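Local coordinates for protein SusD homolog (Bacteroides thetaiotaomicron, PDB 3EHM) that probably binds mucin O-glycans at the cell surface as a SusD-family lipoprotein of a gut symbiont's glycan-uptake system, at residues 155-160 with 497-502; 137-142 with 487-492. All coordinates share one frame; numbering follows the deposited sequence.

Interaction 1 of 2, residues 155-160 with 497-502; sequences PKFDSQ and NSNPNM
Asn-499 makes the one direct hydrogen bond between the two segments: its ND2 donates to Pro-155 O at 3.0 Å. At 168° the bond is nearly straight, and it lies in both the amide plane and the carbonyl plane, on a lone pair of the acceptor. With CG anti to the backbone N (chi1 -178°), the amide reaches toward residues 155-160, while its OD1 turns back to accept from Asn-501 N at 2.8 Å, closing an Asx turn. Both ends of the amide are thus engaged, which fixes its rotation.

Water adds two bridges. One molecule accepts from Phe-157 N and donates to Asn-501 O, 2.8 Å from each, so it joins backbone to backbone. The other donates to Asn-501 OD1 at 2.6 Å and takes only a weak bond from Lys-156 NZ, whose main partner is Glu-504, in a salt bridge. The ND2 of Asn-501 is held by Ala-154 O.

The apolar part centres on Phe-157. Its CE1 lies 3.7 Å from CG of selenomethionine Met-502, in an oblique approach, and the selenium stands 5.2 Å from the ring centroid, 49° off the normal, a Met-aromatic contact. Asn-499 ND2 comes to the edge of the same ring, near its plane.

In the fold, residues 155-160 run from the loop after helix 116-140 into the start of helix 160-178, where Ser-159 is the N-cap. Residues 497-502 leave the short helix 495-498, and the next helix, 505-509, packs Ile-505 and Leu-508 against Phe-157.

Interaction 2 of 2, residues 137-142 with 487-492; sequences TDVFGP and ERFRFA
Phe-140 and Phe-491 form an offset stack, with centroids 4.8 Å apart and planes only 16° from parallel. The displacement sets Phe-140 CD2 over one face of the Phe-491 ring, near its rim, and brings Phe-491 CZ to 3.4 Å from Phe-140 CB. Phe-489 meets the Phe-140 ring differently: its CB sits over a face, 4.2 Å from the centroid and 27° off the normal, a CH-pi contact. The Phe-489 ring runs alongside Val-139, pointing the same way, with CD2 at 3.5 Å from Val-139 CG1.

Arg-488 approaches side-on, NE and NH2 both donating to Phe-140 O, at 3.0 and 2.9 Å. The acceptor lies in the guanidinium plane; NH2 lies in the carbonyl plane, on a lone pair of Phe-140 O, whereas NE stands above that plane. A bend at chi3 (-74°) turns the group to this carbonyl, and NH1 goes on to Ile-514 O. An alanine here would remove both donors and is likely to leave Phe-140 O, at the buried end of the helix, without these mates. One residue on, the backbone Phe-489 N donates to Val-139 O at 2.9 Å.

The arrangement is a helix C-terminus met by an extended segment: the last carbonyls of helix 116-140 accept from residues 488-489, and Gly-141, with positive phi, turns the chain out of the helix, within the helix-rich SusD fold.

The centres of interactions 1 and 2 are 13 Å apart, on the same side of the chain's centre, with interaction 1 farther out and interaction 2 more deeply buried. Their segments alternate along the sequence: 137-142, 155-160, 487-492, 497-502. The two early segments bracket the passage from helix 116-140 to helix 160-178, and the two late ones flank or overlap helix 495-498. The two contacts also touch directly: Met-502 CE packs 3.8 Å from Phe-491 CG, and Asp-158 O lies 3.3 Å from Pro-142 CB. Helix 505-509 reaches both, through Phe-157 and Pro-142. Together they join the C-terminal part of the chain to an early helical pair within one SusD-family region.

Interaction 1 of 2, residues 155-160 with 497-502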
# COMPACT_ATOMS: atom_id res chain seq x y z
N PRO A 155 -15.91 16.05 14.70
CA PRO A 155 -14.73 16.37 13.89
C PRO A 155 -15.02 16.93 12.50
O PRO A 155 -15.84 16.40 11.76
CB PRO A 155 -13.99 15.04 13.82
CG PRO A 155 -14.27 14.45 15.16
CD PRO A 155 -15.75 14.72 15.32
N LYS A 156 -14.33 18.02 12.16
CA LYS A 156 -14.47 18.66 10.86
C LYS A 156 -13.52 17.94 9.89
O LYS A 156 -12.38 17.64 10.24
CB LYS A 156 -14.07 20.13 10.97
CG LYS A 156 -14.05 20.91 9.66
CD LYS A 156 -15.44 21.29 9.19
CE LYS A 156 -15.37 22.25 8.00
NZ LYS A 156 -16.72 22.69 7.54
N PHE A 157 -14.00 17.66 8.68
CA PHE A 157 -13.18 16.98 7.68
C PHE A 157 -12.50 17.96 6.73
O PHE A 157 -13.02 19.05 6.47
CB PHE A 157 -14.02 16.00 6.86
CG PHE A 157 -14.33 14.71 7.58
CD1 PHE A 157 -15.03 14.71 8.78
CD2 PHE A 157 -13.93 13.49 7.03
CE1 PHE A 157 -15.33 13.51 9.43
CE2 PHE A 157 -14.22 12.29 7.68
CZ PHE A 157 -14.93 12.30 8.88
N ASP A 158 -11.34 17.57 6.21
CA ASP A 158 -10.57 18.39 5.27
C ASP A 158 -10.68 17.76 3.89
O ASP A 158 -10.77 16.54 3.77
CB ASP A 158 -9.09 18.42 5.66
CG ASP A 158 -8.84 19.03 7.03
OD1 ASP A 158 -9.04 20.25 7.19
OD2 ASP A 158 -8.44 18.28 7.94
N SER A 159 -10.65 18.58 2.84
CA SER A 159 -10.69 18.04 1.49
C SER A 159 -9.36 17.30 1.35
O SER A 159 -8.40 17.62 2.05
CB SER A 159 -10.75 19.17 0.45
OG SER A 159 -9.54 19.90 0.42
N GLN A 160 -9.30 16.31 0.47
CA GLN A 160 -8.06 15.56 0.31
C GLN A 160 -6.88 16.47 -0.07
O GLN A 160 -5.75 16.23 0.36
CB GLN A 160 -8.24 14.46 -0.74
CG GLN A 160 -6.99 13.64 -0.99
CD GLN A 160 -7.29 12.33 -1.68
OE1 GLN A 160 -8.00 12.29 -2.68
NE2 GLN A 160 -6.75 11.24 -1.14
N ASN A 497 -24.90 10.10 10.67
CA ASN A 497 -25.85 10.37 11.74
C ASN A 497 -25.17 10.78 13.04
O ASN A 497 -25.77 11.48 13.87
CB ASN A 497 -26.71 9.13 11.99
CG ASN A 497 -27.57 8.76 10.80
OD1 ASN A 497 -27.94 7.60 10.61
ND2 ASN A 497 -27.92 9.76 9.99
N SER A 498 -23.93 10.36 13.22
CA SER A 498 -23.19 10.67 14.45
C SER A 498 -22.27 11.90 14.36
O SER A 498 -21.72 12.33 15.37
CB SER A 498 -22.37 9.45 14.87
OG SER A 498 -23.20 8.32 15.08
N ASN A 499 -22.11 12.44 13.16
CA ASN A 499 -21.26 13.61 12.96
C ASN A 499 -21.84 14.49 11.85
O ASN A 499 -21.68 14.19 10.66
CB ASN A 499 -19.85 13.19 12.57
CG ASN A 499 -18.91 14.37 12.41
OD1 ASN A 499 -19.34 15.51 12.26
ND2 ASN A 499 -17.61 14.09 12.41
N PRO A 500 -22.51 15.59 12.22
CA PRO A 500 -23.11 16.50 11.24
C PRO A 500 -22.13 17.18 10.28
O PRO A 500 -22.55 17.78 9.29
CB PRO A 500 -23.88 17.50 12.10
CG PRO A 500 -23.11 17.51 13.38
CD PRO A 500 -22.81 16.05 13.59
N ASN A 501 -20.83 17.11 10.56
CA ASN A 501 -19.86 17.73 9.66
C ASN A 501 -19.57 16.85 8.45
O ASN A 501 -18.94 17.28 7.49
CB ASN A 501 -18.56 18.06 10.39
CG ASN A 501 -18.60 19.40 11.09
OD1 ASN A 501 -18.98 20.41 10.49
ND2 ASN A 501 -18.21 19.43 12.36
N MSE A 502 -20.03 15.60 8.51
CA MSE A 502 -19.81 14.67 7.41
C MSE A 502 -20.71 14.95 6.22
O MSE A 502 -20.44 14.49 5.12
CB MSE A 502 -19.99 13.23 7.89
CG MSE A 502 -18.90 12.78 8.86
SE MSE A 502 -18.99 10.90 9.28
CE MSE A 502 -17.95 10.24 7.78
O HOH W 1 -19.54 21.01 8.01
O HOH W 2 -16.48 18.50 7.72

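Interaction 2 of 2, residues 137-142 with 487-492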
# COMPACT_ATOMS: atom_id res chain seq x y z
N THR A 137 -6.44 8.78 4.03
CA THR A 137 -6.90 9.69 2.99
C THR A 137 -6.83 9.05 1.61
O THR A 137 -7.68 9.29 0.76
CB THR A 137 -6.11 11.00 2.98
OG1 THR A 137 -6.61 11.84 1.94
CG2 THR A 137 -4.63 10.75 2.76
N ASP A 138 -5.81 8.23 1.37
CA ASP A 138 -5.67 7.58 0.07
C ASP A 138 -6.74 6.52 -0.14
O ASP A 138 -6.99 6.11 -1.28
CB ASP A 138 -4.27 6.97 -0.07
CG ASP A 138 -3.19 8.03 -0.21
OD1 ASP A 138 -3.55 9.20 -0.48
OD2 ASP A 138 -2.00 7.69 -0.07
N VAL A 139 -7.37 6.09 0.94
CA VAL A 139 -8.42 5.09 0.85
C VAL A 139 -9.82 5.73 0.80
O VAL A 139 -10.64 5.34 -0.01
CB VAL A 139 -8.36 4.10 2.03
CG1 VAL A 139 -9.65 3.30 2.13
CG2 VAL A 139 -7.17 3.16 1.85
N PHE A 140 -10.07 6.72 1.66
CA PHE A 140 -11.38 7.39 1.71
C PHE A 140 -11.46 8.75 1.02
O PHE A 140 -12.53 9.15 0.55
CB PHE A 140 -11.83 7.60 3.16
CG PHE A 140 -12.10 6.34 3.93
CD1 PHE A 140 -11.12 5.77 4.73
CD2 PHE A 140 -13.36 5.73 3.88
CE1 PHE A 140 -11.37 4.62 5.47
CE2 PHE A 140 -13.62 4.58 4.63
CZ PHE A 140 -12.63 4.03 5.43
N GLY A 141 -10.34 9.46 0.97
CA GLY A 141 -10.32 10.79 0.38
C GLY A 141 -10.26 11.81 1.51
O GLY A 141 -9.21 11.98 2.13
N PRO A 142 -11.37 12.52 1.80
CA PRO A 142 -11.40 13.52 2.88
C PRO A 142 -11.32 12.84 4.24
O PRO A 142 -11.92 11.79 4.44
CB PRO A 142 -12.76 14.20 2.69
CG PRO A 142 -13.14 13.89 1.27
CD PRO A 142 -12.65 12.49 1.08
N GLU A 487 -12.36 2.94 -6.88
CA GLU A 487 -11.56 4.16 -6.86
C GLU A 487 -11.31 4.60 -5.41
O GLU A 487 -10.41 5.40 -5.14
CB GLU A 487 -12.27 5.29 -7.61
CG GLU A 487 -12.45 5.09 -9.12
CD GLU A 487 -11.14 5.12 -9.89
OE1 GLU A 487 -10.13 5.65 -9.36
OE2 GLU A 487 -11.12 4.63 -11.04
N ARG A 488 -12.10 4.08 -4.49
CA ARG A 488 -11.98 4.45 -3.08
C ARG A 488 -12.99 3.67 -2.25
O ARG A 488 -13.91 3.06 -2.80
CB ARG A 488 -12.29 5.94 -2.90
CG ARG A 488 -13.75 6.31 -3.27
CD ARG A 488 -14.05 7.80 -3.09
NE ARG A 488 -14.20 8.20 -1.69
CZ ARG A 488 -15.32 8.09 -0.99
NH1 ARG A 488 -16.42 7.60 -1.54
NH2 ARG A 488 -15.35 8.48 0.28
N PHE A 489 -12.80 3.68 -0.94
CA PHE A 489 -13.75 3.05 -0.02
C PHE A 489 -14.75 4.18 0.23
O PHE A 489 -14.41 5.35 0.05
CB PHE A 489 -13.08 2.69 1.31
CG PHE A 489 -12.60 1.26 1.41
CD1 PHE A 489 -12.74 0.38 0.34
CD2 PHE A 489 -12.00 0.80 2.58
CE1 PHE A 489 -12.29 -0.94 0.43
CE2 PHE A 489 -11.55 -0.51 2.68
CZ PHE A 489 -11.69 -1.38 1.60
N ARG A 490 -15.97 3.85 0.63
CA ARG A 490 -16.94 4.89 0.94
C ARG A 490 -17.13 4.85 2.45
O ARG A 490 -16.90 3.82 3.07
CB ARG A 490 -18.29 4.63 0.25
CG ARG A 490 -19.09 3.48 0.86
CD ARG A 490 -20.55 3.51 0.43
NE ARG A 490 -21.30 2.42 1.06
CZ ARG A 490 -22.63 2.36 1.12
NH1 ARG A 490 -23.37 3.32 0.59
NH2 ARG A 490 -23.21 1.33 1.74
N PHE A 491 -17.53 5.97 3.03
CA PHE A 491 -17.76 6.01 4.47
C PHE A 491 -19.05 5.26 4.75
O PHE A 491 -19.89 5.09 3.86
CB PHE A 491 -17.88 7.45 4.96
CG PHE A 491 -16.60 8.22 4.89
CD1 PHE A 491 -15.60 8.01 5.82
CD2 PHE A 491 -16.38 9.13 3.86
CE1 PHE A 491 -14.38 8.69 5.73
CE2 PHE A 491 -15.17 9.81 3.76
CZ PHE A 491 -14.17 9.59 4.70
N ALA A 492 -19.20 4.79 5.98
CA ALA A 492 -20.41 4.08 6.39
C ALA A 492 -21.54 5.10 6.45
O ALA A 492 -21.44 6.10 7.17
CB ALA A 492 -20.19 3.43 7.76